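Side-chain contacts in haloacid dehalogenase/epoxide hydrolase family (Corynebacterium glutamicum ATCC 13032, PDB 2PR7), which is of uncharacterized function but, as a haloacid dehalogenase-like hydrolase that binds a calcium ion, probably catalyses a metal-assisted hydrolytic reaction: residues A[25-30]-A[35-40]; A[93-98]-A[128-133]. All coordinates share one frame; numbering follows the deposited sequence.

Interaction 1: A[25-30]-A[35-40]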
loop_
_atom_site.group_PDB
_atom_site.type_symbol
_atom_site.label_atom_id
_atom_site.label_comp_id
_atom_site.label_asym_id
_atom_site.label_seq_id
_atom_site.Cartn_x
_atom_site.Cartn_y
_atom_site.Cartn_z
ATOM N N ASN A 25 -11.557 3.369 6.177
ATOM C CA ASN A 25 -12.663 2.486 5.973
ATOM C C ASN A 25 -12.302 1.408 4.928
ATOM O O ASN A 25 -12.659 0.238 5.104
ATOM C CB ASN A 25 -13.909 3.311 5.557
ATOM C CG ASN A 25 -15.106 2.474 5.368
ATOM O OD1 ASN A 25 -15.562 1.813 6.306
ATOM N ND2 ASN A 25 -15.648 2.468 4.150
ATOM N N LEU A 26 -11.635 1.797 3.886
ATOM C CA LEU A 26 -11.229 0.855 2.868
ATOM C C LEU A 26 -10.243 -0.194 3.450
ATOM O O LEU A 26 -10.433 -1.388 3.272
ATOM C CB LEU A 26 -10.589 1.603 1.704
ATOM C CG LEU A 26 -10.111 0.820 0.504
ATOM C CD1 LEU A 26 -11.289 0.051 -0.112
ATOM C CD2 LEU A 26 -9.472 1.805 -0.477
ATOM N N LEU A 27 -9.236 0.255 4.185
ATOM C CA LEU A 27 -8.254 -0.647 4.788
ATOM C C LEU A 27 -8.922 -1.547 5.791
ATOM O O LEU A 27 -8.520 -2.725 5.910
ATOM C CB LEU A 27 -7.090 0.118 5.416
ATOM C CG LEU A 27 -6.147 0.868 4.438
ATOM C CD1 LEU A 27 -5.288 1.851 5.223
ATOM C CD2 LEU A 27 -5.305 -0.134 3.649
ATOM N N ALA A 28 -9.877 -1.045 6.555
ATOM C CA ALA A 28 -10.592 -1.896 7.495
ATOM C C ALA A 28 -11.374 -2.977 6.774
ATOM O O ALA A 28 -11.399 -4.150 7.215
ATOM C CB ALA A 28 -11.523 -1.123 8.305
ATOM N N ALA A 29 -12.034 -2.612 5.693
ATOM C CA ALA A 29 -12.738 -3.632 4.880
ATOM C C ALA A 29 -11.794 -4.663 4.292
ATOM O O ALA A 29 -12.118 -5.833 4.260
ATOM C CB ALA A 29 -13.612 -2.968 3.773
ATOM N N ALA A 30 -10.640 -4.226 3.855
ATOM C CA ALA A 30 -9.658 -5.125 3.262
ATOM C C ALA A 30 -9.199 -6.109 4.318
ATOM O O ALA A 30 -9.215 -7.330 4.121
ATOM C CB ALA A 30 -8.515 -4.352 2.755
ATOM N N VAL A 35 -7.273 -9.505 3.523
ATOM C CA VAL A 35 -6.234 -8.928 2.673
ATOM C C VAL A 35 -5.096 -8.473 3.558
ATOM O O VAL A 35 -5.320 -7.782 4.509
ATOM C CB VAL A 35 -6.810 -7.761 1.886
ATOM C CG1 VAL A 35 -5.689 -6.980 1.121
ATOM C CG2 VAL A 35 -7.854 -8.280 0.912
ATOM N N GLY A 36 -3.867 -8.871 3.269
ATOM C CA GLY A 36 -2.720 -8.342 3.991
ATOM C C GLY A 36 -2.360 -6.951 3.492
ATOM O O GLY A 36 -2.513 -6.651 2.320
ATOM N N THR A 37 -1.939 -6.088 4.408
ATOM C CA THR A 37 -1.718 -4.688 4.087
ATOM C C THR A 37 -0.357 -4.229 4.543
ATOM O O THR A 37 0.051 -4.467 5.676
ATOM C CB THR A 37 -2.802 -3.787 4.708
ATOM O OG1 THR A 37 -2.931 -4.024 6.127
ATOM C CG2 THR A 37 -4.118 -4.082 4.044
ATOM N N VAL A 38 0.368 -3.587 3.622
ATOM C CA VAL A 38 1.697 -3.047 3.894
ATOM C C VAL A 38 1.789 -1.628 3.368
ATOM O O VAL A 38 1.338 -1.349 2.254
ATOM C CB VAL A 38 2.814 -3.867 3.216
ATOM C CG1 VAL A 38 4.188 -3.322 3.623
ATOM C CG2 VAL A 38 2.724 -5.264 3.592
ATOM N N ILE A 39 2.363 -0.727 4.157
ATOM C CA ILE A 39 2.760 0.582 3.672
ATOM C C ILE A 39 4.211 0.427 3.269
ATOM O O ILE A 39 5.043 -0.014 4.075
ATOM C CB ILE A 39 2.627 1.692 4.741
ATOM C CG1 ILE A 39 1.151 1.927 5.074
ATOM C CG2 ILE A 39 3.308 2.972 4.266
ATOM C CD1 ILE A 39 0.868 2.900 6.181
ATOM N N LEU A 40 4.490 0.741 2.008
ATOM C CA LEU A 40 5.860 0.701 1.461
ATOM C C LEU A 40 6.151 2.110 1.030
ATOM O O LEU A 40 5.589 2.615 0.041
ATOM C CB LEU A 40 6.039 -0.254 0.292
ATOM C CG LEU A 40 7.426 -0.389 -0.349
ATOM C CD1 LEU A 40 8.438 -0.966 0.661
ATOM C CD2 LEU A 40 7.341 -1.225 -1.596
#

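Interaction 2: A[93-98]-A[128-133]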
loop_
_atom_site.group_PDB
_atom_site.type_symbol
_atom_site.label_atom_id
_atom_site.label_comp_id
_atom_site.label_asym_id
_atom_site.label_seq_id
_atom_site.Cartn_x
_atom_site.Cartn_y
_atom_site.Cartn_z
ATOM N N ASP A 93 0.731 -11.916 -6.091
ATOM C CA ASP A 93 -0.546 -11.860 -5.400
ATOM C C ASP A 93 -0.828 -10.492 -4.789
ATOM O O ASP A 93 -1.798 -10.291 -4.060
ATOM C CB ASP A 93 -0.628 -12.971 -4.327
ATOM C CG ASP A 93 -0.722 -14.337 -4.942
ATOM O OD1 ASP A 93 -1.160 -14.423 -6.118
ATOM O OD2 ASP A 93 -0.331 -15.318 -4.277
ATOM N N CYS A 94 0.033 -9.536 -5.075
ATOM C CA CYS A 94 -0.086 -8.204 -4.467
ATOM C C CYS A 94 -0.427 -7.152 -5.483
ATOM O O CYS A 94 0.055 -7.206 -6.646
ATOM C CB CYS A 94 1.191 -7.801 -3.756
ATOM S SG CYS A 94 1.735 -8.889 -2.411
ATOM N N VAL A 95 -1.166 -6.161 -4.981
ATOM C CA VAL A 95 -1.492 -4.911 -5.639
ATOM C C VAL A 95 -0.644 -3.785 -5.028
ATOM O O VAL A 95 -0.645 -3.624 -3.796
ATOM C CB VAL A 95 -2.968 -4.520 -5.440
ATOM C CG1 VAL A 95 -3.252 -3.252 -6.268
ATOM C CG2 VAL A 95 -3.936 -5.665 -5.901
ATOM N N LEU A 96 -0.033 -2.937 -5.842
ATOM C CA LEU A 96 0.635 -1.746 -5.353
ATOM C C LEU A 96 -0.224 -0.531 -5.706
ATOM O O LEU A 96 -0.569 -0.367 -6.897
ATOM C CB LEU A 96 2.003 -1.551 -6.009
ATOM C CG LEU A 96 2.652 -0.185 -5.666
ATOM C CD1 LEU A 96 3.215 -0.271 -4.196
ATOM C CD2 LEU A 96 3.742 0.264 -6.644
ATOM N N VAL A 97 -0.498 0.324 -4.737
ATOM C CA VAL A 97 -1.127 1.566 -5.000
ATOM C C VAL A 97 -0.110 2.683 -4.711
ATOM O O VAL A 97 0.365 2.822 -3.597
ATOM C CB VAL A 97 -2.405 1.733 -4.128
ATOM C CG1 VAL A 97 -3.059 3.170 -4.309
ATOM C CG2 VAL A 97 -3.417 0.574 -4.318
ATOM N N ASP A 98 0.165 3.527 -5.691
ATOM C CA ASP A 98 1.227 4.514 -5.535
ATOM C C ASP A 98 0.934 5.689 -6.460
ATOM O O ASP A 98 0.419 5.513 -7.588
ATOM C CB ASP A 98 2.567 3.857 -5.905
ATOM C CG ASP A 98 3.811 4.584 -5.356
ATOM O OD1 ASP A 98 4.069 5.741 -5.734
ATOM O OD2 ASP A 98 4.582 3.944 -4.628
ATOM N N VAL A 128 -11.345 -1.743 -4.981
ATOM C CA VAL A 128 -12.510 -2.474 -4.581
ATOM C C VAL A 128 -12.784 -3.643 -5.518
ATOM O O VAL A 128 -13.127 -4.742 -5.076
ATOM C CB VAL A 128 -13.701 -1.508 -4.492
ATOM C CG1 VAL A 128 -14.992 -2.283 -4.452
ATOM C CG2 VAL A 128 -13.573 -0.528 -3.244
ATOM N N GLY A 129 -12.579 -3.418 -6.817
ATOM C CA GLY A 129 -12.795 -4.461 -7.824
ATOM C C GLY A 129 -11.794 -5.607 -7.699
ATOM O O GLY A 129 -12.174 -6.770 -7.790
ATOM N N LEU A 130 -10.537 -5.272 -7.480
ATOM C CA LEU A 130 -9.457 -6.240 -7.366
ATOM C C LEU A 130 -9.628 -7.160 -6.165
ATOM O O LEU A 130 -9.341 -8.344 -6.244
ATOM C CB LEU A 130 -8.140 -5.511 -7.298
ATOM C CG LEU A 130 -7.598 -5.026 -8.639
ATOM C CD1 LEU A 130 -6.506 -3.931 -8.405
ATOM C CD2 LEU A 130 -7.106 -6.153 -9.553
ATOM N N PHE A 131 -10.131 -6.611 -5.068
ATOM C CA PHE A 131 -10.284 -7.369 -3.819
ATOM C C PHE A 131 -11.679 -7.895 -3.587
ATOM O O PHE A 131 -11.884 -8.683 -2.666
ATOM C CB PHE A 131 -9.762 -6.528 -2.631
ATOM C CG PHE A 131 -8.286 -6.330 -2.689
ATOM C CD1 PHE A 131 -7.443 -7.406 -2.460
ATOM C CD2 PHE A 131 -7.722 -5.122 -3.021
ATOM C CE1 PHE A 131 -6.070 -7.258 -2.552
ATOM C CE2 PHE A 131 -6.335 -4.980 -3.113
ATOM C CZ PHE A 131 -5.525 -6.053 -2.865
ATOM N N GLY A 132 -12.645 -7.511 -4.433
ATOM C CA GLY A 132 -14.033 -7.982 -4.301
ATOM C C GLY A 132 -14.740 -7.491 -3.080
ATOM O O GLY A 132 -15.579 -8.199 -2.549
ATOM N N LEU A 133 -14.437 -6.268 -2.690
ATOM C CA LEU A 133 -15.041 -5.656 -1.523
ATOM C C LEU A 133 -16.461 -5.222 -1.866
ATOM O O LEU A 133 -16.773 -4.906 -3.021
ATOM C CB LEU A 133 -14.195 -4.489 -1.032
ATOM C CG LEU A 133 -12.716 -4.739 -0.800
ATOM C CD1 LEU A 133 -12.093 -3.458 -0.277
ATOM C CD2 LEU A 133 -12.447 -5.933 0.150
#

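Interaction 1: A[25-30]-A[35-40]
The backbone N of Val-35 donates to the carbonyl O of Ala-30 across 3.0 Å, with an N-H...O angle of 158°. The donor stands above the carbonyl plane, 40° out of it, rather than on a lone pair. This bond ties the last turn of helix 17-32 to the chain that leads into strand 36-41. The same carbonyl O is also covered by carbon: CB of Val-35 lies 3.3 Å from Ala-30 O, and CG2 of the same valine is 3.6 Å from Ala-30 O. Beside the bond, the methyl of Ala-30 points at the incoming residue and meets Val-35 CB at 3.9 Å, with CG1 of Val-35 slightly farther off. Helix and strand belong to the beta-alpha-beta crossover formed by strand 4-7, helix 17-32 and strand 36-41, part of the Rossmann-like parallel sheet of haloacid dehalogenase-like proteins. One helical turn back from Ala-30, Leu-27 reaches across a wider gap. Its CG lies beside the backbone N (chi1 -68°), and the CD2 branch extends to the methyl CG2 of Thr-37 at 4.1 Å, the two side chains crossing at a slant. Thr-37 thus offers carbon to the helix, while its OG1 is hydrogen-bonded to another group and its backbone N is bound by Asp-62. Leu-5 of strand 4-7 touches both Leu-27 and Val-35.

Interaction 2: A[93-98]-A[128-133]
Val-95, with the largest share of the buried surface, meets Phe-131 and Leu-130 through its two methyl branches. With CG1 anti to the backbone N (chi1 -175°), CG2 falls beside that nitrogen, and the branches spread over two neighbouring residues of the helix. CG2 makes the closest approach, 3.4 Å from Phe-131 CZ and 3.7 Å from Phe-131 CE2. It comes to this corner of the ring obliquely. Val-95 CB follows behind, 3.9 Å from Phe-131 CZ; the valine and the phenylalanine side chains approach from opposite sides of the gap. The phenyl group reaches the strand although its CB does not point straight at it: CG is placed beside the backbone N by a chi1 of -68°, and the far end of the ring is carried toward Val-95. Leu-130, by contrast, sends its CB toward the strand and lays CD1 against both valine methyls, with 4.0 Å between Leu-130 CD1 and Val-95 CG1; here the side chains slant across each other. The contact fastens the last turn of the C-terminal helix 120-131 to one face of the parallel sheet, at strand 94-98. Immediately beyond Phe-131, Gly-132 takes a positive phi and the helix ends. Val-115 of strand 113-116 touches both Val-95 and Leu-130, while Leu-5 of strand 4-7 touches Phe-131, so the patch extends to the strands flanking 94-98. No hydrogen bond joins the two segments: the attachment is made by aliphatic and aromatic carbon alone, and its cohesion therefore depends on dispersion, close fit and the exclusion of water around the buried Val-95.

Along the chain the two contacts follow one another without overlap, and their centres are about 9 Å apart. They share the five-stranded parallel sheet, through strands 36-41 and 94-98, between which strand 4-7 is inserted. Helices 17-32 and 120-131 pack beside each other, and the two contacts meet directly: Val-35 CG2 lies 3.5 Å from Phe-131 CD1, and Leu-26 CD1 lies 3.6 Å from Leu-133 CD1. The C-terminal helix is thereby joined to the first crossover unit as well as to the sheet. Asp-8, Ala-10 and Asp-99, the calcium-binding residues, follow strands 4-7 and 94-98 in this shared framework.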